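Local coordinates for protein TetR family transcriptional regulator (PDB 6SRN) that probably binds operator DNA as a TetR-family transcriptional regulator that controls antibiotic production, and holds a furan-carboxylic acid bacterial hormone in a pocket of its helical core, at residues 85-90 against 118-123; 112-117 against 196-201. All coordinates share one frame; numbering follows the deposited sequence.

Interaction 1: 85-90 against 118-123; sequences YARWPA and RDDPVM. With LUB (4-(Hydroxymethyl)-2-propylfuran-3-carboxylic acid), chain B.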
loop_
_atom_site.group_PDB
_atom_site.type_symbol
_atom_site.label_atom_id
_atom_site.label_comp_id
_atom_site.label_asym_id
_atom_site.label_seq_id
_atom_site.Cartn_x
_atom_site.Cartn_y
_atom_site.Cartn_z
ATOM N N TYR A 85 -1.101 -6.325 15.462
ATOM C CA TYR A 85 -2.514 -5.881 15.534
ATOM C C TYR A 85 -3.096 -5.839 16.938
ATOM O O TYR A 85 -3.813 -4.872 17.312
ATOM C CB TYR A 85 -3.419 -6.737 14.660
ATOM C CG TYR A 85 -3.156 -6.681 13.211
ATOM C CD1 TYR A 85 -3.120 -5.473 12.497
ATOM C CD2 TYR A 85 -2.973 -7.863 12.487
ATOM C CE1 TYR A 85 -2.870 -5.456 11.140
ATOM C CE2 TYR A 85 -2.742 -7.837 11.130
ATOM C CZ TYR A 85 -2.708 -6.639 10.434
ATOM O OH TYR A 85 -2.430 -6.662 9.081
ATOM N N ALA A 86 -2.812 -6.857 17.740
ATOM C CA ALA A 86 -3.515 -7.055 19.001
ATOM C C ALA A 86 -3.173 -6.018 20.033
ATOM O O ALA A 86 -3.924 -5.839 21.001
ATOM C CB ALA A 86 -3.224 -8.439 19.550
ATOM N N ARG A 87 -2.045 -5.356 19.883
ATOM C CA ARG A 87 -1.646 -4.312 20.776
ATOM C C ARG A 87 -2.500 -3.007 20.803
ATOM O O ARG A 87 -2.476 -2.257 21.745
ATOM C CB ARG A 87 -0.166 -4.023 20.541
ATOM C CG ARG A 87 0.210 -3.563 19.136
ATOM C CD ARG A 87 1.683 -3.193 19.080
ATOM N NE ARG A 87 2.555 -4.289 19.464
ATOM C CZ ARG A 87 3.874 -4.176 19.527
ATOM N NH1 ARG A 87 4.447 -3.032 19.158
ATOM N NH2 ARG A 87 4.598 -5.193 19.922
ATOM N N TRP A 88 -3.300 -2.798 19.787
ATOM C CA TRP A 88 -3.914 -1.488 19.547
ATOM C C TRP A 88 -5.192 -1.169 20.320
ATOM O O TRP A 88 -5.391 -0.036 20.735
ATOM C CB TRP A 88 -4.021 -1.239 18.020
ATOM C CG TRP A 88 -2.650 -1.075 17.479
ATOM C CD1 TRP A 88 -1.932 -1.989 16.777
ATOM C CD2 TRP A 88 -1.796 0.059 17.648
ATOM N NE1 TRP A 88 -0.669 -1.510 16.495
ATOM C CE2 TRP A 88 -0.546 -0.253 17.023
ATOM C CE3 TRP A 88 -1.945 1.297 18.278
ATOM C CZ2 TRP A 88 0.530 0.609 17.050
ATOM C CZ3 TRP A 88 -0.882 2.166 18.286
ATOM C CH2 TRP A 88 0.347 1.829 17.640
ATOM N N PRO A 89 -6.047 -2.174 20.562
ATOM C CA PRO A 89 -7.212 -1.914 21.427
ATOM C C PRO A 89 -6.857 -1.297 22.787
ATOM O O PRO A 89 -7.520 -0.345 23.206
ATOM C CB PRO A 89 -7.856 -3.306 21.565
ATOM C CG PRO A 89 -7.519 -3.960 20.246
ATOM C CD PRO A 89 -6.115 -3.516 19.947
ATOM N N ALA A 90 -5.810 -1.807 23.443
ATOM C CA ALA A 90 -5.363 -1.241 24.717
ATOM C C ALA A 90 -4.906 0.215 24.604
ATOM O O ALA A 90 -5.171 1.017 25.513
ATOM C CB ALA A 90 -4.260 -2.102 25.327
ATOM N N ARG A 118 7.597 3.577 12.436
ATOM C CA ARG A 118 8.909 4.197 12.340
ATOM C C ARG A 118 9.981 3.508 13.199
ATOM O O ARG A 118 11.109 3.292 12.714
ATOM C CB ARG A 118 8.836 5.666 12.715
ATOM C CG ARG A 118 10.083 6.488 12.374
ATOM C CD ARG A 118 10.055 7.881 12.989
ATOM N NE ARG A 118 9.984 7.733 14.449
ATOM C CZ ARG A 118 9.475 8.607 15.317
ATOM N NH1 ARG A 118 9.029 9.787 14.941
ATOM N NH2 ARG A 118 9.378 8.282 16.582
ATOM N N ASP A 119 9.595 3.068 14.386
ATOM C CA ASP A 119 10.530 2.670 15.441
ATOM C C ASP A 119 10.547 1.204 15.849
ATOM O O ASP A 119 11.561 0.750 16.381
ATOM C CB ASP A 119 10.261 3.507 16.706
ATOM C CG ASP A 119 10.610 4.992 16.546
ATOM O OD1 ASP A 119 11.256 5.402 15.537
ATOM O OD2 ASP A 119 10.224 5.689 17.515
ATOM N N ASP A 120 9.423 0.505 15.715
ATOM C CA ASP A 120 9.210 -0.732 16.467
ATOM C C ASP A 120 9.354 -1.944 15.545
ATOM O O ASP A 120 8.601 -2.093 14.603
ATOM C CB ASP A 120 7.818 -0.728 17.121
ATOM C CG ASP A 120 7.626 -1.864 18.062
ATOM O OD1 ASP A 120 8.181 -2.960 17.824
ATOM O OD2 ASP A 120 6.853 -1.680 19.054
ATOM N N PRO A 121 10.341 -2.818 15.812
ATOM C CA PRO A 121 10.500 -3.957 14.962
ATOM C C PRO A 121 9.262 -4.829 14.786
ATOM O O PRO A 121 9.103 -5.449 13.715
ATOM C CB PRO A 121 11.598 -4.752 15.639
ATOM C CG PRO A 121 12.426 -3.742 16.365
ATOM C CD PRO A 121 11.410 -2.750 16.844
ATOM N N VAL A 122 8.443 -4.980 15.819
ATOM C CA VAL A 122 7.250 -5.839 15.663
ATOM C C VAL A 122 6.310 -5.263 14.586
ATOM O O VAL A 122 5.709 -6.012 13.805
ATOM C CB VAL A 122 6.529 -6.056 17.002
ATOM C CG1 VAL A 122 5.242 -6.856 16.807
ATOM C CG2 VAL A 122 7.463 -6.755 17.966
ATOM N N MET A 123 6.158 -3.934 14.575
ATOM C CA MET A 123 5.331 -3.308 13.549
ATOM C C MET A 123 5.970 -3.421 12.182
ATOM O O MET A 123 5.256 -3.688 11.201
ATOM C CB MET A 123 5.086 -1.850 13.912
ATOM C CG MET A 123 4.321 -1.634 15.212
ATOM S SD MET A 123 2.577 -2.140 15.067
ATOM C CE MET A 123 2.034 -0.855 14.067
HETATM C C2 LUB B . -1.762 -0.980 8.254
HETATM C C4 LUB B . -0.611 -2.802 7.645
HETATM C C5 LUB B . 0.211 -1.753 7.544
HETATM C C6 LUB B . -2.795 0.051 8.457
HETATM O O11 LUB B . -4.075 -2.635 8.824
HETATM C C9 LUB B . -3.077 -3.165 8.273
HETATM O O10 LUB B . -3.088 -4.391 7.892
HETATM C C3 LUB B . -1.880 -2.392 8.004
HETATM C C12 LUB B . -0.074 -4.217 7.489
HETATM O O13 LUB B . -0.894 -4.925 6.531
HETATM O O1 LUB B . -0.507 -0.571 7.790
HETATM C C7 LUB B . -2.589 0.640 9.858
HETATM C C8 LUB B . -3.634 1.671 10.206
HETATM O O HOH W 1 7.329 -4.409 20.236
#
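Arg-87 reaches across to the turn between helices 102-119 and 121-131 and forms a salt bridge there, its NH1 lying 2.8 Å from OD2 of Asp-120. The oxygen sits in the plane of the guanidinium, whereas the nitrogen approaches the carboxylate from above its plane (53° out of it), and the N-H...O angle of 143° is bent. With CG wedged between its backbone N and carbonyl carbon (chi1 60°) and a bend at chi3, the arginine turns its guanidinium edge to Asp-120 and one face to Val-122. CG1 of Val-122 packs on that face, 3.6 Å from NH2. A water accepts from NH2 of Arg-87 and lies within hydrogen-bonding distance of OD1 of Asp-120, so it can bridge the pair. The same OD1 caps helix 121-131 at its N-terminus by taking the N-H of Val-122 at 2.9 Å, while Glu-83 forms a salt bridge with NE of Arg-87; the guanidinium thus pairs with two carboxylates. In this all-helical TetR-type fold, helix 73-86 runs up from the predicted DNA-binding region, and the contact lies where it gives way to helix 88-96, facing the ligand-binding core. Deeper in, Met-123 bends at chi2 and chi3 to bring its thioether to the indole edge of Trp-88. This is a Met-aromatic contact: SD lies in the ring plane, 4.7 Å from the centroid of the five-membered ring, and receives a weak hydrogen bond from NE1 at 3.6 Å. CE lies off the ring plane, 3.6 Å from CZ2 of Trp-88. On the pocket side, OH of Tyr-85 donates to carboxylate O10 of the bound furan acid at 2.6 Å, and Gln-130 is a further hydrogen-bonding partner of that hydroxyl.

Interaction 2: 112-117 against 196-201; sequences RAAQAF and DIMERW. With LUB (4-(Hydroxymethyl)-2-propylfuran-3-carboxylic acid), chain B.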
loop_
_atom_site.group_PDB
_atom_site.type_symbol
_atom_site.label_atom_id
_atom_site.label_comp_id
_atom_site.label_asym_id
_atom_site.label_seq_id
_atom_site.Cartn_x
_atom_site.Cartn_y
_atom_site.Cartn_z
ATOM N N ARG A 112 0.172 7.471 16.778
ATOM C CA ARG A 112 0.925 6.452 17.449
ATOM C C ARG A 112 1.333 5.308 16.492
ATOM O O ARG A 112 2.438 4.781 16.581
ATOM C CB ARG A 112 0.107 5.919 18.640
ATOM C CG ARG A 112 0.092 6.869 19.807
ATOM C CD ARG A 112 -0.601 6.303 21.021
ATOM N NE ARG A 112 -0.812 7.379 21.988
ATOM C CZ ARG A 112 -1.154 7.212 23.255
ATOM N NH1 ARG A 112 -1.341 5.998 23.750
ATOM N NH2 ARG A 112 -1.312 8.295 24.028
ATOM N N ALA A 113 0.441 4.927 15.577
ATOM C CA ALA A 113 0.802 3.915 14.581
ATOM C C ALA A 113 1.950 4.376 13.753
ATOM O O ALA A 113 2.821 3.552 13.417
ATOM C CB ALA A 113 -0.378 3.618 13.693
ATOM N N ALA A 114 1.966 5.639 13.317
ATOM C CA ALA A 114 3.063 6.119 12.477
ATOM C C ALA A 114 4.412 6.059 13.180
ATOM O O ALA A 114 5.414 5.576 12.607
ATOM C CB ALA A 114 2.764 7.537 12.001
ATOM N N GLN A 115 4.447 6.472 14.457
ATOM C CA GLN A 115 5.665 6.399 15.259
ATOM C C GLN A 115 6.076 4.946 15.443
ATOM O O GLN A 115 7.249 4.606 15.471
ATOM C CB GLN A 115 5.401 6.963 16.676
ATOM C CG GLN A 115 5.180 8.427 16.722
ATOM C CD GLN A 115 4.815 8.871 18.137
ATOM O OE1 GLN A 115 3.836 8.411 18.709
ATOM N NE2 GLN A 115 5.675 9.635 18.759
ATOM N N ALA A 116 5.081 4.060 15.592
ATOM C CA ALA A 116 5.396 2.666 15.877
ATOM C C ALA A 116 5.978 1.963 14.631
ATOM O O ALA A 116 6.903 1.163 14.728
ATOM C CB ALA A 116 4.179 1.945 16.389
ATOM N N PHE A 117 5.387 2.230 13.459
ATOM C CA PHE A 117 6.019 1.731 12.236
ATOM C C PHE A 117 7.412 2.320 12.054
ATOM O O PHE A 117 8.327 1.637 11.563
ATOM C CB PHE A 117 5.145 2.006 11.004
ATOM C CG PHE A 117 3.965 1.072 10.853
ATOM C CD1 PHE A 117 4.174 -0.293 10.601
ATOM C CD2 PHE A 117 2.664 1.530 10.911
ATOM C CE1 PHE A 117 3.059 -1.129 10.424
ATOM C CE2 PHE A 117 1.584 0.690 10.749
ATOM C CZ PHE A 117 1.773 -0.649 10.500
ATOM N N ASP A 196 10.868 9.489 6.788
ATOM C CA ASP A 196 10.061 10.685 6.591
ATOM C C ASP A 196 8.579 10.426 6.917
ATOM O O ASP A 196 7.717 11.238 6.596
ATOM C CB ASP A 196 10.133 11.196 5.136
ATOM C CG ASP A 196 9.487 10.249 4.110
ATOM O OD1 ASP A 196 9.429 9.022 4.386
ATOM O OD2 ASP A 196 9.146 10.709 2.977
ATOM N N ILE A 197 8.262 9.340 7.609
ATOM C CA ILE A 197 6.873 8.937 7.797
ATOM C C ILE A 197 6.042 10.000 8.497
ATOM O O ILE A 197 4.863 10.209 8.146
ATOM C CB ILE A 197 6.766 7.562 8.509
ATOM C CG1 ILE A 197 5.341 7.070 8.462
ATOM C CG2 ILE A 197 7.298 7.595 9.918
ATOM C CD1 ILE A 197 5.169 5.657 8.934
ATOM N N MET A 198 6.609 10.679 9.479
ATOM C CA MET A 198 5.780 11.631 10.230
ATOM C C MET A 198 5.330 12.827 9.373
ATOM O O MET A 198 4.165 13.269 9.490
ATOM C CB MET A 198 6.482 12.091 11.526
ATOM C CG MET A 198 6.866 10.944 12.460
ATOM S SD MET A 198 5.583 9.761 12.890
ATOM C CE MET A 198 4.450 10.717 13.856
ATOM N N GLU A 199 6.238 13.320 8.508
ATOM C CA GLU A 199 5.897 14.400 7.598
ATOM C C GLU A 199 4.896 13.954 6.562
ATOM O O GLU A 199 4.076 14.765 6.128
ATOM C CB GLU A 199 7.172 14.866 6.870
ATOM C CG GLU A 199 8.291 15.393 7.721
ATOM C CD GLU A 199 9.373 14.336 7.909
ATOM O OE1 GLU A 199 9.058 13.457 8.680
ATOM O OE2 GLU A 199 10.508 14.359 7.291
ATOM N N ARG A 200 5.073 12.740 6.046
ATOM C CA ARG A 200 4.167 12.231 5.010
ATOM C C ARG A 200 2.780 12.058 5.613
ATOM O O ARG A 200 1.765 12.336 4.964
ATOM C CB ARG A 200 4.717 10.924 4.432
ATOM C CG ARG A 200 6.091 11.010 3.777
ATOM C CD ARG A 200 6.113 11.787 2.466
ATOM N NE ARG A 200 6.010 13.223 2.644
ATOM C CZ ARG A 200 7.012 14.004 3.038
ATOM N NH1 ARG A 200 8.247 13.518 3.264
ATOM N NH2 ARG A 200 6.780 15.289 3.192
ATOM N N TRP A 201 2.701 11.535 6.833
ATOM C CA TRP A 201 1.401 11.406 7.515
ATOM C C TRP A 201 0.775 12.767 7.809
ATOM O O TRP A 201 -0.372 12.942 7.545
ATOM C CB TRP A 201 1.516 10.536 8.764
ATOM C CG TRP A 201 0.201 10.374 9.466
ATOM C CD1 TRP A 201 -0.032 10.645 10.784
ATOM C CD2 TRP A 201 -1.072 10.000 8.884
ATOM N NE1 TRP A 201 -1.349 10.416 11.062
ATOM C CE2 TRP A 201 -2.018 10.037 9.931
ATOM C CE3 TRP A 201 -1.488 9.624 7.606
ATOM C CZ2 TRP A 201 -3.370 9.728 9.733
ATOM C CZ3 TRP A 201 -2.836 9.347 7.389
ATOM C CH2 TRP A 201 -3.754 9.376 8.469
HETATM C C2 LUB B . -1.762 -0.980 8.254
HETATM C C4 LUB B . -0.611 -2.802 7.645
HETATM C C5 LUB B . 0.211 -1.753 7.544
HETATM C C6 LUB B . -2.795 0.051 8.457
HETATM O O11 LUB B . -4.075 -2.635 8.824
HETATM C C9 LUB B . -3.077 -3.165 8.273
HETATM O O10 LUB B . -3.088 -4.391 7.892
HETATM C C3 LUB B . -1.880 -2.392 8.004
HETATM C C12 LUB B . -0.074 -4.217 7.489
HETATM O O13 LUB B . -0.894 -4.925 6.531
HETATM O O1 LUB B . -0.507 -0.571 7.790
HETATM C C7 LUB B . -2.589 0.640 9.858
HETATM C C8 LUB B . -3.634 1.671 10.206
#
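Ala-114 meets the start of helix 197-212 at the tightest part of this contact, where its CA is 6.5 Å from that of Met-198. The small methyl lets the sulfur come close: SD of Met-198 lies 3.7 Å from CB of Ala-114. Beside it Ile-197, with CG1 anti to its backbone N (chi1 -170°) and the chain extended, lays CD1 3.7 Å from O of Ala-114 and 4.2 Å from CB of Phe-117. Trp-201 closes the patch more distantly, its CD1 4.4 Å from the Ala-114 methyl. Toward the solvent side the contact thins to one partly exposed pair, Met-198 and Gln-115: Met-198 bends at chi2 and chi3, and its CE crosses the aliphatic part of Gln-115, still 3.7 Å from CG. On the inner side of helix 102-119, Phe-117 directs its ring away from the interface into the pocket, placing CZ 3.5 Å from C5 of the furan. Ile-197 and Trp-201 also pack on Met-184 of helix 170-192. The segment axes approach to 9.8 Å at 152°, a near-antiparallel helix pair in the helical ligand-binding domain of a TetR-family regulator, with the hormone pocket behind one of its helices.

Overall arrangement
Helix 102-119 is common to both contacts, whose centres lie 12 Å apart. Their segments alternate along the chain: 85-90, 112-117, 118-123, then 196-201. Interaction 1 joins the turn after helix 73-86 to the turn before helix 121-131, near the centre of the chain; interaction 2 packs helix 197-212 against the last turns of helix 102-119, farther out. They also meet directly, with Trp-88 against Ala-113 and Met-123 against Ala-116 and Phe-117. Both reach the same furan acid, through Tyr-85 and Phe-117. The ligand thus touches helix 73-86, which follows the predicted DNA-binding motif, as well as helix 102-119, a layout consistent with ligand-responsive control in TetR-family regulators.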